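PDB 2FFG: ykuJ from Bacillus subtilis, which is of unknown function and belongs to the DUF1797 family, forming a dimer of small chains in which two helices pack with a four-stranded antiparallel sheet. Local coordinates for residues 3-6 and 7-11. Residues are numbered along the deposited sequence; the frame is centred on the assembly and turned at random.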
loop_
_atom_site.group_PDB
_atom_site.type_symbol
_atom_site.label_atom_id
_atom_site.label_comp_id
_atom_site.label_asym_id
_atom_site.label_seq_id
_atom_site.Cartn_x
_atom_site.Cartn_y
_atom_site.Cartn_z
ATOM N N GLN A 3 10.123 11.988 -1.785
ATOM C CA GLN A 3 9.584 10.967 -2.663
ATOM C C GLN A 3 10.375 9.667 -2.577
ATOM O O GLN A 3 9.795 8.580 -2.513
ATOM C CB GLN A 3 9.570 11.478 -4.104
ATOM C CG GLN A 3 8.777 10.593 -5.056
ATOM C CD GLN A 3 8.563 11.235 -6.408
ATOM O OE1 GLN A 3 7.895 10.675 -7.276
ATOM N NE2 GLN A 3 9.131 12.422 -6.593
ATOM N N LEU A 4 11.698 9.784 -2.562
ATOM C CA LEU A 4 12.566 8.614 -2.486
ATOM C C LEU A 4 12.286 7.812 -1.203
ATOM O O LEU A 4 12.140 6.590 -1.246
ATOM C CB LEU A 4 14.027 9.063 -2.555
ATOM C CG LEU A 4 15.104 8.133 -3.126
ATOM C CD1 LEU A 4 14.625 7.439 -4.408
ATOM C CD2 LEU A 4 16.355 8.965 -3.412
HETATM N N MSE A 5 12.199 8.515 -0.075
HETATM C CA MSE A 5 11.906 7.898 1.218
HETATM C C MSE A 5 10.627 7.064 1.081
HETATM O O MSE A 5 10.583 5.895 1.470
HETATM C CB MSE A 5 11.716 8.995 2.289
HETATM C CG MSE A 5 11.251 8.509 3.681
HETATM SE SE MSE A 5 10.999 9.935 5.052
HETATM C CE MSE A 5 9.157 10.437 4.656
ATOM N N GLY A 6 9.603 7.678 0.492
ATOM C CA GLY A 6 8.326 7.016 0.311
ATOM C C GLY A 6 8.344 5.772 -0.553
ATOM O O GLY A 6 7.536 4.868 -0.342
ATOM N N ILE A 7 9.250 5.722 -1.524
ATOM C CA ILE A 7 9.361 4.565 -2.417
ATOM C C ILE A 7 10.038 3.388 -1.719
ATOM O O ILE A 7 9.687 2.230 -1.934
ATOM C CB ILE A 7 10.205 4.896 -3.668
ATOM C CG1 ILE A 7 9.502 5.958 -4.513
ATOM C CG2 ILE A 7 10.493 3.616 -4.460
ATOM C CD1 ILE A 7 8.088 5.676 -5.012
ATOM N N ILE A 8 11.033 3.703 -0.906
ATOM C CA ILE A 8 11.776 2.691 -0.183
ATOM C C ILE A 8 10.892 2.055 0.876
ATOM O O ILE A 8 10.908 0.846 1.063
ATOM C CB ILE A 8 13.017 3.315 0.483
ATOM C CG1 ILE A 8 13.943 3.888 -0.599
ATOM C CG2 ILE A 8 13.721 2.272 1.345
ATOM C CD1 ILE A 8 15.046 4.806 -0.078
ATOM N N THR A 9 10.118 2.880 1.567
ATOM C CA THR A 9 9.229 2.373 2.594
ATOM C C THR A 9 8.283 1.359 1.960
ATOM O O THR A 9 8.159 0.222 2.427
ATOM C CB THR A 9 8.399 3.504 3.231
ATOM O OG1 THR A 9 9.277 4.505 3.755
ATOM C CG2 THR A 9 7.554 2.953 4.374
ATOM N N ARG A 10 7.643 1.772 0.874
ATOM C CA ARG A 10 6.705 0.911 0.178
ATOM C C ARG A 10 7.326 -0.411 -0.278
ATOM O O ARG A 10 6.664 -1.453 -0.280
ATOM C CB ARG A 10 6.111 1.664 -1.012
ATOM C CG ARG A 10 5.165 2.793 -0.614
ATOM C CD ARG A 10 4.779 3.638 -1.827
ATOM N NE ARG A 10 3.714 4.597 -1.537
ATOM C CZ ARG A 10 3.855 5.689 -0.794
ATOM N NH1 ARG A 10 5.025 5.988 -0.251
ATOM N NH2 ARG A 10 2.817 6.487 -0.590
ATOM N N LEU A 11 8.596 -0.373 -0.669
ATOM C CA LEU A 11 9.264 -1.580 -1.118
ATOM C C LEU A 11 9.635 -2.466 0.059
ATOM O O LEU A 11 9.733 -3.678 -0.082
ATOM C CB LEU A 11 10.514 -1.238 -1.936
ATOM C CG LEU A 11 10.263 -0.516 -3.267
ATOM C CD1 LEU A 11 11.580 -0.306 -3.999
ATOM C CD2 LEU A 11 9.317 -1.328 -4.124
#
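The guanidinium of Arg10 meets Gly6 at its edge: the carbonyl oxygen of Gly6 lies in the guanidinium plane, and NH1 donates to it over 2.8 Å. Seen from the acceptor, the approach is steep. NH1 stands 48° out of the Gly6 carbonyl plane, clear of the lone-pair directions. With CG of Arg10 beside its own backbone N (chi1 -70°) and the chain extended as far as NE, the side chain runs past the Gly6 carbonyl, and CG comes within 3.2 Å of that oxygen. A weak bond from Arg10 N reaches the same O, the i to i+4 step of the helix. One turn is thus closed twice, by backbone and by side chain.

Thr9 does the same on Met5, a selenomethionine. Its N gives the helical bond to Met5 O, while OG1, placed beside the backbone N (chi1 -56°), donates to that oxygen at 3.0 Å from well above the carbonyl plane. One residue earlier, Ile8 N bonds Leu4 O, and Ile8 CG1 lies 3.3 Å from that oxygen; Ile7 N bonds Gln3 O.

The stretch is the first turns of helix 3-21. Ile7 and Leu11 pack on Phe29 of strand 25-31, and Leu4 reaches Phe75 of helix 67-79. On the dimer side, Thr9 packs on Thr9 of the second subunit, and Arg10 NE forms a salt bridge with Glu16 of that subunit. Arg10 therefore ties a backbone carbonyl of its own helix to a carboxylate across the interface; holding NH1 and NE on separate acceptors should restrict rotation of the guanidinium, and its positive charge probably further polarises the Gly6 carbonyl.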